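Local structure of uncharacterized protein (Xanthomonas axonopodis pv. citri, 3OV5) at residues Thr17-Trp22 with Leu77-Val82; Leu30-Asn33 with Asp37-Leu40; Ser45-Thr50 with Thr57-Val62. The protein is probably a structural component of a type IV secretion system at the bacterial outer membrane, built around an N0 domain found in outer membrane transport proteins. All blocks are in the same frame, centred on the assembly; numbering follows the deposited sequence. Where two conformers were deposited one is given.

Overall arrangement
All three contacts belong to one small N0 domain, in which helices 15-24 and 52-63 pack beside a mixed sheet of strands 29-32, 76-81 and 68-73. Contact 1 joins helix 15-24 to the middle strand and closes a long loop of chain, inside which contacts 2 and 3 follow in series. Centres of contacts 1 and 2 are about 5 Å apart, because strands 29-32 and 76-81 are neighbours. Contacts 1 and 3, centres about 12 Å apart, meet through Leu-59; contacts 2 and 3, centres about 14 Å apart, do not touch. Together they gather both helices, the mixed sheet and the small strand pair 6-7/48-49 into one compact globular domain.

Contact 1: residues Thr17-Trp22 with Leu77-Val82; sequences TMLERW and LLVQPV
Trp-22, whose CB touches Leu-77, donates its indole NE1 to the backbone oxygen of Gln-7, which also takes a weak bond from NH2 of Arg-21, whose salt bridge is to Asp-12. The NE1 bond holds the indole's rotation in the core of the N0 domain, where helix 15-24 packs on strand 76-81, the middle strand of the mixed three-stranded sheet. The two run nearly antiparallel, at 160°, and their axes come no closer than 10.0 Å. Leucine and valine branches fill that gap, and no hydrogen bond crosses it.

Leu-77 reaches the helix with one methyl: its CD1 lies 4.0 Å from Trp-22 CB and 4.1 Å from Leu-19 CD2, and is also against the carbonyl oxygen of Leu-19. Leu-19 divides its branches between the two strand residues. Its CG, anti to the carbonyl carbon (chi1 -75°), heads for the strand, and chi2 of 171° splits the methyls, CD2 to Leu-77 and CD1 to Val-79. Within the helix, Met-18 lays its CE over one face of the Trp-22 ring, near the ring's margin, while NH2 of Arg-21 sits in plane at the ring edge. Leu-59 of helix 52-63 packs on Met-18, Leu-19 and Trp-22 alike. The tightest point is Leu-19 CD1 to Val-79 CG2, at 3.4 Å, shorter than two methyls normally approach.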
# COMPACT_ATOMS: atom_id res chain seq x y z
N THR A 17 5.13 0.07 6.83
CA THR A 17 6.29 -0.82 6.72
C THR A 17 6.12 -1.84 5.60
O THR A 17 7.10 -2.19 4.92
CB THR A 17 6.67 -1.42 8.06
OG1 THR A 17 5.63 -2.20 8.60
CG2 THR A 17 7.14 -0.33 9.05
N MET A 18 4.89 -2.34 5.39
CA MET A 18 4.65 -3.20 4.25
C MET A 18 4.97 -2.45 2.97
O MET A 18 5.63 -2.96 2.05
CB MET A 18 3.22 -3.71 4.22
CG MET A 18 2.98 -4.70 3.08
SD MET A 18 1.30 -5.32 3.00
CE MET A 18 0.45 -3.82 2.44
N LEU A 19 4.46 -1.22 2.87
CA LEU A 19 4.70 -0.43 1.66
C LEU A 19 6.17 -0.07 1.48
O LEU A 19 6.64 0.05 0.36
CB LEU A 19 3.80 0.80 1.66
CG LEU A 19 2.34 0.48 1.34
CD1 LEU A 19 1.49 1.72 1.60
CD2 LEU A 19 2.20 0.01 -0.09
N GLU A 20 6.92 0.14 2.57
CA GLU A 20 8.35 0.36 2.44
C GLU A 20 8.99 -0.85 1.74
O GLU A 20 9.86 -0.68 0.88
CB GLU A 20 9.01 0.55 3.82
CG GLU A 20 8.74 1.89 4.43
CD GLU A 20 9.18 1.98 5.87
OE1 GLU A 20 9.03 3.11 6.43
OE2 GLU A 20 9.64 0.99 6.47
N ARG A 21 8.54 -2.06 2.11
CA ARG A 21 9.06 -3.26 1.47
C ARG A 21 8.62 -3.33 0.01
O ARG A 21 9.45 -3.61 -0.88
CB ARG A 21 8.70 -4.51 2.26
CG ARG A 21 9.31 -5.75 1.65
CD ARG A 21 9.03 -7.03 2.46
NE ARG A 21 7.60 -7.29 2.53
CZ ARG A 21 6.88 -7.76 1.51
NH1 ARG A 21 7.46 -8.19 0.39
NH2 ARG A 21 5.56 -7.81 1.60
N TRP A 22 7.32 -3.13 -0.27
CA TRP A 22 6.89 -3.16 -1.67
C TRP A 22 7.69 -2.16 -2.50
O TRP A 22 8.06 -2.43 -3.64
CB TRP A 22 5.41 -2.82 -1.80
CG TRP A 22 4.46 -3.87 -1.28
CD1 TRP A 22 4.74 -5.02 -0.57
CD2 TRP A 22 3.03 -3.84 -1.44
NE1 TRP A 22 3.56 -5.70 -0.28
CE2 TRP A 22 2.50 -5.00 -0.80
CE3 TRP A 22 2.15 -2.95 -2.08
CZ2 TRP A 22 1.13 -5.28 -0.79
CZ3 TRP A 22 0.80 -3.23 -2.06
CH2 TRP A 22 0.31 -4.37 -1.42
N LEU A 77 4.97 4.90 -4.64
CA LEU A 77 3.75 4.49 -3.98
C LEU A 77 3.33 5.66 -3.10
O LEU A 77 4.10 6.14 -2.28
CB LEU A 77 4.01 3.23 -3.15
CG LEU A 77 4.31 1.99 -4.00
CD1 LEU A 77 4.82 0.86 -3.13
CD2 LEU A 77 3.05 1.52 -4.67
N LEU A 78 2.12 6.16 -3.34
CA LEU A 78 1.61 7.38 -2.73
C LEU A 78 0.43 7.05 -1.84
O LEU A 78 -0.58 6.50 -2.31
CB LEU A 78 1.17 8.36 -3.82
CG LEU A 78 0.57 9.67 -3.35
CD1 LEU A 78 1.50 10.49 -2.46
CD2 LEU A 78 0.17 10.48 -4.56
N VAL A 79 0.56 7.34 -0.54
CA VAL A 79 -0.49 7.13 0.44
C VAL A 79 -0.92 8.50 0.94
O VAL A 79 -0.08 9.25 1.43
CB VAL A 79 0.01 6.27 1.62
CG1 VAL A 79 -1.15 6.00 2.56
CG2 VAL A 79 0.64 4.97 1.14
N GLN A 80 -2.20 8.84 0.81
CA GLN A 80 -2.61 10.21 1.11
C GLN A 80 -4.09 10.20 1.45
O GLN A 80 -4.81 9.26 1.12
CB GLN A 80 -2.35 11.12 -0.10
CG GLN A 80 -3.16 10.68 -1.30
CD GLN A 80 -2.97 11.53 -2.52
OE1 GLN A 80 -2.75 12.75 -2.45
NE2 GLN A 80 -3.14 10.90 -3.67
N PRO A 81 -4.58 11.29 2.05
CA PRO A 81 -6.03 11.45 2.12
C PRO A 81 -6.61 11.41 0.72
O PRO A 81 -6.02 11.97 -0.21
CB PRO A 81 -6.19 12.83 2.76
CG PRO A 81 -4.91 13.05 3.52
CD PRO A 81 -3.87 12.47 2.59
N VAL A 82 -7.78 10.78 0.55
CA VAL A 82 -8.35 10.67 -0.79
C VAL A 82 -8.60 12.06 -1.38
O VAL A 82 -9.34 12.85 -0.80
CB VAL A 82 -9.68 9.91 -0.79
CG1 VAL A 82 -10.26 9.86 -2.20
CG2 VAL A 82 -9.54 8.51 -0.18

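Contact 2: residues Leu30-Asn33 with Asp37-Leu40; sequences LSYN and DYTL
The aromatic side chains of Tyr-32 and Tyr-38 lie nearly perpendicular, and the phenol end of Tyr-32 meets both Asp-37 and Tyr-38. Neither ring stacks on the other: Tyr-32 OH approaches the Tyr-38 ring obliquely, 3.7 Å from CD2, and Asp-37 CA also lies oblique to the Tyr-32 ring. In this N0 domain the contact ties the end of strand 29-32, an outer strand of the mixed sheet, to the loop that follows it, four residues separating Tyr-32 from Asp-37.

The phenol spans the gap because CG of Tyr-32 is anti to the backbone N (chi1 -171°), which sends the ring out from the strand. Tyr-32 OH comes 3.4 Å from Asp-37 CA and hydrogen-bonds to the backbone oxygen of Ser-36, the residue just before. Along the way the ring packs on Leu-15 and Lys-16 at the start of helix 15-24 and on Val-79 of the neighbouring strand.

The Asp-37 carboxylate turns to that same helix start. OD1 bonds to the Thr-14 hydroxyl, and OD2 is gripped by two backbone N-H groups, those of Lys-16 and Tyr-38. These bonds fix the rotation of the carboxylate, and the nearby helix N-terminus probably favours its negative charge. From Tyr-38 N to Asp-37 OD2 the distance is 2.8 Å; the bond is bent, 143° at the hydrogen, and meets the oxygen from 38° above the carboxylate plane.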
# COMPACT_ATOMS: atom_id res chain seq x y z
N LEU A 30 8.46 5.55 -1.50
CA LEU A 30 7.20 5.62 -0.77
C LEU A 30 7.00 7.05 -0.26
O LEU A 30 7.87 7.57 0.45
CB LEU A 30 7.21 4.67 0.43
CG LEU A 30 6.00 4.78 1.37
CD1 LEU A 30 4.71 4.44 0.66
CD2 LEU A 30 6.19 3.86 2.58
N SER A 31 5.86 7.65 -0.59
CA SER A 31 5.43 8.91 0.01
C SER A 31 4.23 8.62 0.89
O SER A 31 3.13 8.36 0.40
CB SER A 31 5.07 9.91 -1.08
OG SER A 31 6.23 10.24 -1.82
N TYR A 32 4.49 8.58 2.19
CA TYR A 32 3.47 8.24 3.16
C TYR A 32 2.95 9.52 3.79
O TYR A 32 3.56 10.09 4.69
CB TYR A 32 4.05 7.27 4.21
CG TYR A 32 2.98 6.71 5.11
CD1 TYR A 32 2.22 5.60 4.71
CD2 TYR A 32 2.69 7.30 6.33
CE1 TYR A 32 1.18 5.11 5.50
CE2 TYR A 32 1.65 6.80 7.14
CZ TYR A 32 0.89 5.72 6.71
OH TYR A 32 -0.14 5.23 7.46
N ASN A 33 1.82 10.01 3.28
CA ASN A 33 1.33 11.35 3.60
C ASN A 33 0.16 11.34 4.58
O ASN A 33 -0.81 12.09 4.44
CB ASN A 33 0.95 12.08 2.31
CG ASN A 33 2.12 12.39 1.41
OD1 ASN A 33 3.26 12.04 1.68
ND2 ASN A 33 1.82 13.06 0.31
N ASP A 37 1.00 5.82 11.14
CA ASP A 37 0.95 4.49 10.55
C ASP A 37 -0.30 3.79 11.11
O ASP A 37 -0.93 4.24 12.07
CB ASP A 37 2.27 3.78 10.90
CG ASP A 37 2.58 2.59 10.03
OD1 ASP A 37 3.68 2.01 10.27
OD2 ASP A 37 1.78 2.23 9.13
N TYR A 38 -0.62 2.66 10.50
CA TYR A 38 -1.76 1.82 10.88
C TYR A 38 -1.35 0.39 10.81
O TYR A 38 -0.58 -0.02 9.93
CB TYR A 38 -2.95 2.01 9.90
CG TYR A 38 -3.55 3.35 10.06
CD1 TYR A 38 -4.31 3.66 11.21
CD2 TYR A 38 -3.34 4.35 9.13
CE1 TYR A 38 -4.81 4.90 11.42
CE2 TYR A 38 -3.89 5.61 9.34
CZ TYR A 38 -4.61 5.86 10.49
OH TYR A 38 -5.15 7.09 10.71
N THR A 39 -1.89 -0.43 11.71
CA THR A 39 -1.67 -1.85 11.59
C THR A 39 -2.31 -2.35 10.29
O THR A 39 -3.25 -1.75 9.76
CB THR A 39 -2.18 -2.59 12.81
OG1 THR A 39 -1.51 -3.85 12.85
CG2 THR A 39 -3.62 -2.82 12.73
N LEU A 40 -1.81 -3.47 9.80
CA LEU A 40 -2.47 -4.18 8.73
C LEU A 40 -3.73 -4.82 9.26
O LEU A 40 -3.69 -5.55 10.27
CB LEU A 40 -1.54 -5.27 8.15
CG LEU A 40 -0.25 -4.71 7.53
CD1 LEU A 40 0.68 -5.83 7.09
CD2 LEU A 40 -0.55 -3.82 6.35

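Contact 3: residues Ser45-Thr50 with Thr57-Val62; sequences SAISTT and TELSAV. With IPA (isopropyl alcohol), chain B.
Ile-47 and Glu-58 form the close-packed side of this contact, while the Glu-58 carboxylate turns to a side where two waters bridge to the backbone. Within the N0 domain, it sets the chain leading into the short, weakly bonded strand 48-49, which pairs with strand 6-7, against helix 52-63, which follows almost at once.

The wet side has no direct hydrogen bond between the segments. Glu-58 was modelled in two conformers, so its bridges are less certain. In the one described here, a water connects OE2 with the N-H of Ser-48, although its link to OE2 is suspiciously short; OE2 also accepts from Gln-54 NE2. The other water donates to Glu-58 OE1 and to the carbonyl oxygen of Ala-46.

On the dry side the two chains run alongside one another with opposed headings, and in this conformer Ile-47 CG1 lies 3.6 Å from Glu-58 OE1. Leu-59 continues inward onto helix 15-24, linking Ile-47 to the central core. Ile-47 is extended toward the helix (chi2 175°), so that its CD1 lies 3.9 Å from Glu-58 CB, 3.8 Å from the backbone N of Leu-59 and 4.0 Å from Leu-59 CB.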
# COMPACT_ATOMS: atom_id res chain seq x y z
N SER A 45 -4.79 -9.49 3.91
CA SER A 45 -4.36 -10.87 3.66
C SER A 45 -4.90 -11.42 2.34
O SER A 45 -4.40 -12.44 1.85
CB SER A 45 -4.72 -11.73 4.87
OG SER A 45 -3.89 -11.32 5.96
N ALA A 46 -5.87 -10.77 1.72
CA ALA A 46 -6.40 -11.19 0.43
C ALA A 46 -5.47 -10.83 -0.73
O ALA A 46 -5.63 -11.36 -1.83
CB ALA A 46 -7.78 -10.59 0.20
N ILE A 47 -4.53 -9.90 -0.52
CA ILE A 47 -3.77 -9.37 -1.65
C ILE A 47 -2.64 -10.31 -2.00
O ILE A 47 -1.80 -10.66 -1.15
CB ILE A 47 -3.21 -7.99 -1.31
CG1 ILE A 47 -4.36 -7.04 -0.94
CG2 ILE A 47 -2.38 -7.47 -2.48
CD1 ILE A 47 -3.88 -5.66 -0.47
N SER A 48 -2.59 -10.72 -3.26
CA SER A 48 -1.48 -11.53 -3.74
C SER A 48 -1.49 -11.44 -5.25
O SER A 48 -2.24 -12.14 -5.91
CB SER A 48 -1.65 -13.00 -3.32
OG SER A 48 -0.66 -13.81 -3.92
N THR A 49 -0.66 -10.55 -5.79
CA THR A 49 -0.70 -10.28 -7.22
C THR A 49 0.65 -9.81 -7.71
O THR A 49 1.38 -9.12 -7.00
CB THR A 49 -1.79 -9.24 -7.56
OG1 THR A 49 -1.69 -8.86 -8.94
CG2 THR A 49 -1.65 -8.00 -6.71
N THR A 50 0.98 -10.17 -8.95
CA THR A 50 2.19 -9.67 -9.58
C THR A 50 2.06 -8.21 -10.03
O THR A 50 3.07 -7.60 -10.40
CB THR A 50 2.59 -10.52 -10.81
OG1 THR A 50 1.52 -10.46 -11.76
CG2 THR A 50 2.90 -11.96 -10.42
N THR A 57 -4.13 -0.76 -5.56
CA THR A 57 -5.57 -0.46 -5.66
C THR A 57 -6.38 -1.29 -4.65
O THR A 57 -7.28 -0.77 -3.97
CB THR A 57 -6.02 -0.65 -7.11
OG1 THR A 57 -5.25 0.25 -7.92
CG2 THR A 57 -7.48 -0.35 -7.31
N GLU A 58 -6.06 -2.58 -4.51
CA GLU A 58 -6.70 -3.39 -3.48
C GLU A 58 -6.43 -2.79 -2.11
O GLU A 58 -7.33 -2.70 -1.26
CB GLU A 58 -6.19 -4.83 -3.51
CG GLU A 58 -6.63 -5.64 -4.71
CD GLU A 58 -6.26 -7.11 -4.55
OE1 GLU A 58 -6.74 -7.71 -3.58
OE2 GLU A 58 -5.51 -7.64 -5.40
N LEU A 59 -5.19 -2.41 -1.87
CA LEU A 59 -4.82 -1.84 -0.58
C LEU A 59 -5.55 -0.53 -0.32
O LEU A 59 -6.02 -0.25 0.80
CB LEU A 59 -3.32 -1.67 -0.51
CG LEU A 59 -2.74 -1.31 0.85
CD1 LEU A 59 -3.04 -2.39 1.88
CD2 LEU A 59 -1.24 -1.09 0.72
N SER A 60 -5.63 0.29 -1.37
CA SER A 60 -6.41 1.52 -1.31
C SER A 60 -7.84 1.25 -0.84
O SER A 60 -8.36 1.94 0.04
CB SER A 60 -6.39 2.17 -2.68
OG SER A 60 -6.89 3.49 -2.59
N ALA A 61 -8.49 0.25 -1.43
CA ALA A 61 -9.86 -0.06 -1.08
C ALA A 61 -9.97 -0.49 0.39
O ALA A 61 -10.95 -0.16 1.07
CB ALA A 61 -10.42 -1.12 -1.98
N VAL A 62 -8.95 -1.21 0.89
CA VAL A 62 -8.97 -1.66 2.27
C VAL A 62 -8.98 -0.49 3.24
O VAL A 62 -9.63 -0.56 4.29
CB VAL A 62 -7.79 -2.62 2.54
CG1 VAL A 62 -7.65 -2.91 4.00
CG2 VAL A 62 -7.95 -3.92 1.74
C1 IPA B . 1.87 -12.57 -13.71
C2 IPA B . 0.81 -13.64 -13.53
C3 IPA B . 1.42 -14.98 -13.15
O2 IPA B . -0.15 -13.25 -12.57
O HOH W 1 -7.67 -10.32 -3.63
O HOH W 2 -4.40 -9.84 -5.20